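PDB 4N91: TRAP dicarboxylate transporter, DctP subunit from Anaerococcus prevoti, which probably serves as the extracellular solute-binding component of a TRAP transporter, and binds D-glucuronate in both its alpha and beta anomers. Local coordinates for residues Q39-P44 and M218-N223; F109-F115 and D235-P241. One frame throughout, in Å; residues are numbered along the deposited sequence.

Contact 1. Residues Q39-P44 and M218-N223; sequences QSQNHP and MSLTDN. With BDP (beta-D-glucopyranuronic acid), chain C.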
# COMPACT_ATOMS: atom_id res chain seq x y z
N GLN A 39 -1.40 10.52 -3.22
CA GLN A 39 -1.50 11.13 -1.88
C GLN A 39 -1.41 12.64 -1.94
O GLN A 39 -0.96 13.23 -2.92
CB GLN A 39 -0.41 10.60 -0.95
CG GLN A 39 -0.35 9.07 -0.88
CD GLN A 39 -1.44 8.44 -0.04
OE1 GLN A 39 -2.41 9.09 0.39
NE2 GLN A 39 -1.28 7.16 0.21
N SER A 40 -1.79 13.28 -0.84
CA SER A 40 -1.64 14.71 -0.74
C SER A 40 -0.17 15.12 -0.66
O SER A 40 0.73 14.30 -0.38
CB SER A 40 -2.36 15.21 0.50
OG SER A 40 -1.57 15.05 1.66
N GLN A 41 0.05 16.41 -0.84
CA GLN A 41 1.40 16.98 -0.72
C GLN A 41 1.96 16.96 0.71
O GLN A 41 3.15 17.15 0.89
CB GLN A 41 1.39 18.40 -1.26
CG GLN A 41 1.25 18.44 -2.76
CD GLN A 41 1.25 19.85 -3.30
OE1 GLN A 41 2.28 20.52 -3.28
NE2 GLN A 41 0.09 20.31 -3.74
N ASN A 42 1.12 16.71 1.71
CA ASN A 42 1.58 16.60 3.09
C ASN A 42 1.95 15.18 3.50
O ASN A 42 2.52 14.96 4.56
CB ASN A 42 0.49 17.10 4.03
CG ASN A 42 0.24 18.59 3.88
OD1 ASN A 42 1.18 19.38 3.81
ND2 ASN A 42 -1.02 18.96 3.80
N HIS A 43 1.61 14.22 2.66
CA HIS A 43 1.75 12.82 3.03
C HIS A 43 3.23 12.39 2.95
O HIS A 43 3.96 12.86 2.11
CB HIS A 43 0.89 12.01 2.04
CG HIS A 43 0.75 10.56 2.36
ND1 HIS A 43 1.75 9.66 2.10
CD2 HIS A 43 -0.27 9.85 2.89
CE1 HIS A 43 1.36 8.45 2.46
NE2 HIS A 43 0.13 8.54 2.94
N PRO A 44 3.67 11.47 3.83
CA PRO A 44 5.04 10.92 3.80
C PRO A 44 5.56 10.54 2.42
O PRO A 44 6.73 10.70 2.11
CB PRO A 44 4.92 9.69 4.69
CG PRO A 44 3.94 10.14 5.72
CD PRO A 44 2.88 10.86 4.92
N MSE A 218 -4.18 7.42 8.37
CA MSE A 218 -4.00 8.61 7.56
C MSE A 218 -5.19 8.86 6.63
O MSE A 218 -5.47 9.99 6.25
CB MSE A 218 -2.68 8.53 6.78
CG MSE A 218 -1.48 8.93 7.59
SE MSE A 218 -1.48 10.84 7.72
CE MSE A 218 -0.45 11.46 6.18
N SER A 219 -5.91 7.80 6.29
CA SER A 219 -7.13 7.94 5.50
C SER A 219 -8.15 8.80 6.22
O SER A 219 -8.94 9.48 5.57
CB SER A 219 -7.78 6.58 5.22
OG SER A 219 -7.09 5.90 4.17
N LEU A 220 -8.19 8.71 7.54
CA LEU A 220 -9.21 9.41 8.30
C LEU A 220 -9.01 10.92 8.23
O LEU A 220 -9.97 11.67 8.25
CB LEU A 220 -9.15 9.01 9.78
CG LEU A 220 -9.44 7.54 10.09
CD1 LEU A 220 -9.15 7.23 11.55
CD2 LEU A 220 -10.88 7.22 9.75
N THR A 221 -7.75 11.33 8.20
CA THR A 221 -7.40 12.73 8.40
C THR A 221 -6.98 13.35 7.08
O THR A 221 -7.64 14.26 6.58
CB THR A 221 -6.32 12.87 9.50
OG1 THR A 221 -5.18 12.04 9.16
CG2 THR A 221 -6.88 12.45 10.86
N ASP A 222 -5.92 12.81 6.48
CA ASP A 222 -5.39 13.37 5.25
C ASP A 222 -6.43 13.31 4.12
O ASP A 222 -6.50 14.22 3.27
CB ASP A 222 -4.12 12.62 4.85
CG ASP A 222 -3.15 13.51 4.10
OD1 ASP A 222 -3.01 14.70 4.48
OD2 ASP A 222 -2.55 13.02 3.13
N ASN A 223 -7.24 12.25 4.11
CA ASN A 223 -8.23 12.06 3.06
C ASN A 223 -9.66 12.32 3.54
O ASN A 223 -10.60 12.19 2.77
CB ASN A 223 -8.11 10.66 2.46
CG ASN A 223 -6.67 10.35 2.09
OD1 ASN A 223 -5.92 9.79 2.89
ND2 ASN A 223 -6.25 10.82 0.92
C1 BDP C . -3.21 3.73 1.29
C2 BDP C . -2.10 3.37 0.41
C3 BDP C . -2.39 3.79 -1.00
C4 BDP C . -3.59 3.18 -1.49
C5 BDP C . -4.71 3.49 -0.57
C6 BDP C . -6.00 2.72 -0.96
O2 BDP C . -1.05 4.32 0.86
O3 BDP C . -1.26 3.46 -1.86
O4 BDP C . -3.90 3.50 -2.75
O5 BDP C . -4.39 3.08 0.80
O6A BDP C . -6.40 2.91 -2.13
O1 BDP C . -2.99 3.06 2.55
O6B BDP C . -6.68 2.18 -0.05
O HOH W 1 -3.18 11.59 1.11
O HOH W 2 -3.12 17.16 3.46

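Contact 2. Residues F109-F115 and D235-P241; sequences FNLPYLF and DMHQMVP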
# COMPACT_ATOMS: atom_id res chain seq x y z
N PHE A 109 2.21 -10.54 -0.33
CA PHE A 109 2.12 -9.48 0.70
C PHE A 109 0.69 -8.97 0.93
O PHE A 109 0.49 -8.08 1.76
CB PHE A 109 3.03 -8.30 0.38
CG PHE A 109 4.47 -8.67 0.17
CD1 PHE A 109 5.14 -9.47 1.08
CD2 PHE A 109 5.15 -8.22 -0.94
CE1 PHE A 109 6.46 -9.79 0.86
CE2 PHE A 109 6.48 -8.55 -1.15
CZ PHE A 109 7.12 -9.35 -0.26
N ASN A 110 -0.27 -9.52 0.22
CA ASN A 110 -1.69 -9.20 0.43
C ASN A 110 -2.41 -10.17 1.36
O ASN A 110 -3.59 -9.99 1.66
CB ASN A 110 -2.43 -9.12 -0.90
CG ASN A 110 -1.91 -8.00 -1.77
OD1 ASN A 110 -1.42 -7.00 -1.25
ND2 ASN A 110 -1.96 -8.18 -3.08
N LEU A 111 -1.70 -11.20 1.83
CA LEU A 111 -2.31 -12.18 2.72
C LEU A 111 -2.67 -11.53 4.06
O LEU A 111 -1.85 -10.84 4.64
CB LEU A 111 -1.36 -13.35 2.96
CG LEU A 111 -1.04 -14.20 1.73
CD1 LEU A 111 0.00 -15.28 2.07
CD2 LEU A 111 -2.31 -14.83 1.20
N PRO A 112 -3.88 -11.77 4.56
CA PRO A 112 -4.26 -11.26 5.88
C PRO A 112 -3.50 -11.95 7.01
O PRO A 112 -3.19 -13.16 6.92
CB PRO A 112 -5.75 -11.61 5.99
CG PRO A 112 -6.17 -11.98 4.61
CD PRO A 112 -4.98 -12.51 3.92
N TYR A 113 -3.19 -11.17 8.04
CA TYR A 113 -2.55 -11.67 9.24
C TYR A 113 -1.30 -12.46 8.91
O TYR A 113 -1.06 -13.54 9.45
CB TYR A 113 -3.55 -12.48 10.06
CG TYR A 113 -4.69 -11.62 10.50
CD1 TYR A 113 -4.50 -10.62 11.44
CD2 TYR A 113 -5.96 -11.76 9.96
CE1 TYR A 113 -5.53 -9.80 11.85
CE2 TYR A 113 -7.00 -10.96 10.36
CZ TYR A 113 -6.78 -9.97 11.29
OH TYR A 113 -7.82 -9.15 11.68
N LEU A 114 -0.51 -11.89 8.02
CA LEU A 114 0.70 -12.53 7.53
C LEU A 114 1.85 -12.21 8.45
O LEU A 114 2.64 -13.10 8.80
CB LEU A 114 1.00 -12.05 6.11
CG LEU A 114 2.33 -12.51 5.54
CD1 LEU A 114 2.33 -14.03 5.40
CD2 LEU A 114 2.56 -11.82 4.20
N PHE A 115 1.97 -10.96 8.87
CA PHE A 115 3.12 -10.56 9.68
C PHE A 115 2.82 -10.50 11.17
O PHE A 115 1.77 -9.99 11.59
CB PHE A 115 3.64 -9.21 9.22
CG PHE A 115 4.02 -9.18 7.77
CD1 PHE A 115 5.14 -9.87 7.33
CD2 PHE A 115 3.28 -8.45 6.87
CE1 PHE A 115 5.49 -9.84 5.99
CE2 PHE A 115 3.63 -8.41 5.53
CZ PHE A 115 4.75 -9.12 5.10
N ASP A 235 -8.68 -4.12 13.88
CA ASP A 235 -8.58 -5.53 13.59
C ASP A 235 -7.24 -5.84 12.89
O ASP A 235 -6.78 -6.98 12.91
CB ASP A 235 -9.75 -6.02 12.76
CG ASP A 235 -9.74 -5.47 11.36
OD1 ASP A 235 -9.81 -4.24 11.24
OD2 ASP A 235 -9.68 -6.27 10.39
N MSE A 236 -6.65 -4.81 12.27
CA MSE A 236 -5.31 -4.88 11.65
C MSE A 236 -5.11 -6.12 10.75
O MSE A 236 -4.15 -6.90 10.90
CB MSE A 236 -4.23 -4.78 12.74
CG MSE A 236 -4.26 -3.45 13.47
SE MSE A 236 -3.07 -3.39 15.02
CE MSE A 236 -1.40 -3.43 14.03
N HIS A 237 -5.99 -6.26 9.77
CA HIS A 237 -6.04 -7.47 8.97
C HIS A 237 -4.90 -7.61 7.98
O HIS A 237 -4.55 -8.73 7.61
CB HIS A 237 -7.37 -7.63 8.24
CG HIS A 237 -7.87 -6.39 7.57
ND1 HIS A 237 -8.85 -5.61 8.13
CD2 HIS A 237 -7.57 -5.81 6.38
CE1 HIS A 237 -9.12 -4.59 7.34
NE2 HIS A 237 -8.35 -4.69 6.27
N GLN A 238 -4.33 -6.49 7.56
CA GLN A 238 -3.21 -6.54 6.61
C GLN A 238 -2.20 -5.45 6.88
O GLN A 238 -2.53 -4.39 7.46
CB GLN A 238 -3.67 -6.37 5.17
CG GLN A 238 -4.54 -7.46 4.61
CD GLN A 238 -5.22 -6.99 3.35
OE1 GLN A 238 -5.95 -5.96 3.32
NE2 GLN A 238 -4.96 -7.69 2.28
N MSE A 239 -0.96 -5.74 6.47
CA MSE A 239 0.10 -4.74 6.38
C MSE A 239 0.54 -4.76 4.93
O MSE A 239 1.29 -5.64 4.51
CB MSE A 239 1.26 -5.02 7.32
CG MSE A 239 0.82 -5.14 8.72
SE MSE A 239 2.34 -5.37 9.91
CE MSE A 239 2.63 -3.45 10.32
N VAL A 240 0.04 -3.80 4.16
CA VAL A 240 0.17 -3.87 2.70
C VAL A 240 1.17 -2.82 2.25
O VAL A 240 0.93 -1.62 2.39
CB VAL A 240 -1.18 -3.63 1.98
CG1 VAL A 240 -1.00 -3.79 0.47
CG2 VAL A 240 -2.25 -4.61 2.49
N PRO A 241 2.32 -3.26 1.73
CA PRO A 241 3.28 -2.23 1.35
C PRO A 241 2.83 -1.45 0.13
O PRO A 241 2.18 -2.01 -0.75
CB PRO A 241 4.55 -3.04 1.02
CG PRO A 241 4.04 -4.41 0.61
CD PRO A 241 2.80 -4.63 1.47
O HOH W 3 -0.49 -8.38 5.17

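Contact 1. Residues Q39-P44 and M218-N223
Ser-40 and Asp-222 make the tightest part of this contact: the serine hydroxyl OG donates to OD2 of the carboxylate over 2.7 Å, reaching it on the syn side and 16° out of its plane. The same OG accepts the backbone N-H of Asn-42 in an ST turn at the start of a type I turn, Ser-40 to His-43. Its rotation, with OG between the backbone N and the carbonyl carbon (chi1 83°), serves both bonds. OD2 takes a second bond from water 1, at 2.6 Å, and this water also donates to Gln-39 OE1 and accepts from Ser-40 N, so the carboxylate holds the loop backbone as well. Alongside, OD2 meets the His-43 ring at its edge, while Gln-39 CD and Pro-44 CD pack over opposite faces of that ring. ND1 of His-43 caps helix 44-60 by accepting from Thr-45 N. Gln-39, bent at chi2 (-76°), brings NE2 to 2.9 Å from the glucuronate atom O2. In one of the two conformers of selenomethionine Met-218, CE meets Pro-44 CD tip to tip at 3.6 Å, a contact that is doubtful to that extent. The outer side is looser: Asn-42 is exposed, and its ND2 is linked to Asp-222 OD1 through water 2. Residues 39-44 run from strand 31-36 into helix 44-60, whereas 218-223 follows strand 212-215 of the other sheet, so the contact bridges the two lobes beside the sugar, consistent with a closed form, and helix 256-290 backs it through Ala-280 and Ala-284.

Contact 2. Residues F109-F115 and D235-P241
Tyr-113 grips strand residues Asp-235 to His-237 at both ends of its own length, from a backbone with positive phi (52°). Its N-H donates to His-237 O over 2.8 Å, while its hydroxyl donates to Asp-235 O, two residues back along the strand, at 2.7 Å. That second bond comes from above the carbonyl plane, 48° out of it. Between them the ring lies against the backbone, one face over His-237 CA, which sits 3.9 Å from the ring centroid in a CH-pi contact. CG anti to the carbonyl carbon (chi1 -62°) sends the ring along the strand. Just before it, Pro-112 CA comes to 3.1 Å from His-237 O, a CA-H...O contact that supplements the tyrosine N-H bond only weakly. Further on, Gln-238 extends its chain beyond CG and donates NE2 to Asn-110 O over 2.7 Å, with the acceptor almost in the amide plane; OE1 is taken by Asn-182. Water 3 adds a bridge from Leu-111 O to Met-239 N. Apolar contacts add to this: Phe-109 CB packs on Pro-241 CD at 3.8 Å, and Phe-115 CD2 rests 4.0 Å from CB of selenomethionine Met-239. The amide of Asn-110 touches Val-240 CG1 through OD1, while its hydrogen bonds go to Glu-100 and Asn-96. This loop, between helices 96-99 and 118-125, is thus laid along the end of strand 231-238 and the turn into strand 242-247. Helix 301-317 packs on Leu-111, Pro-112 and Tyr-113, helix 118-125 packs on Met-239 and Pro-241, and strand 154-158 brings Arg-154, which binds the glucuronate, against Val-240.

How the contacts relate
From the N terminus the order is 39-44, 109-115, 218-223, 235-241, so the two contacts cross along the chain and neither nests in the other. Contact 1 closes a long excursion of 173 residues, joining the loop after strand 31-36 of the five-stranded sheet to the short helix after strand 212-215 of the four-stranded one. Contact 2 closes 119 residues, bringing the loop before helix 118-125 back to strand 231-238, the element that follows helix 218-221 in the chain. Their centres lie about 20 Å apart and they do not touch. Contact 2 lays its loop against the chain where it leaves the four-stranded sheet for the five-stranded one.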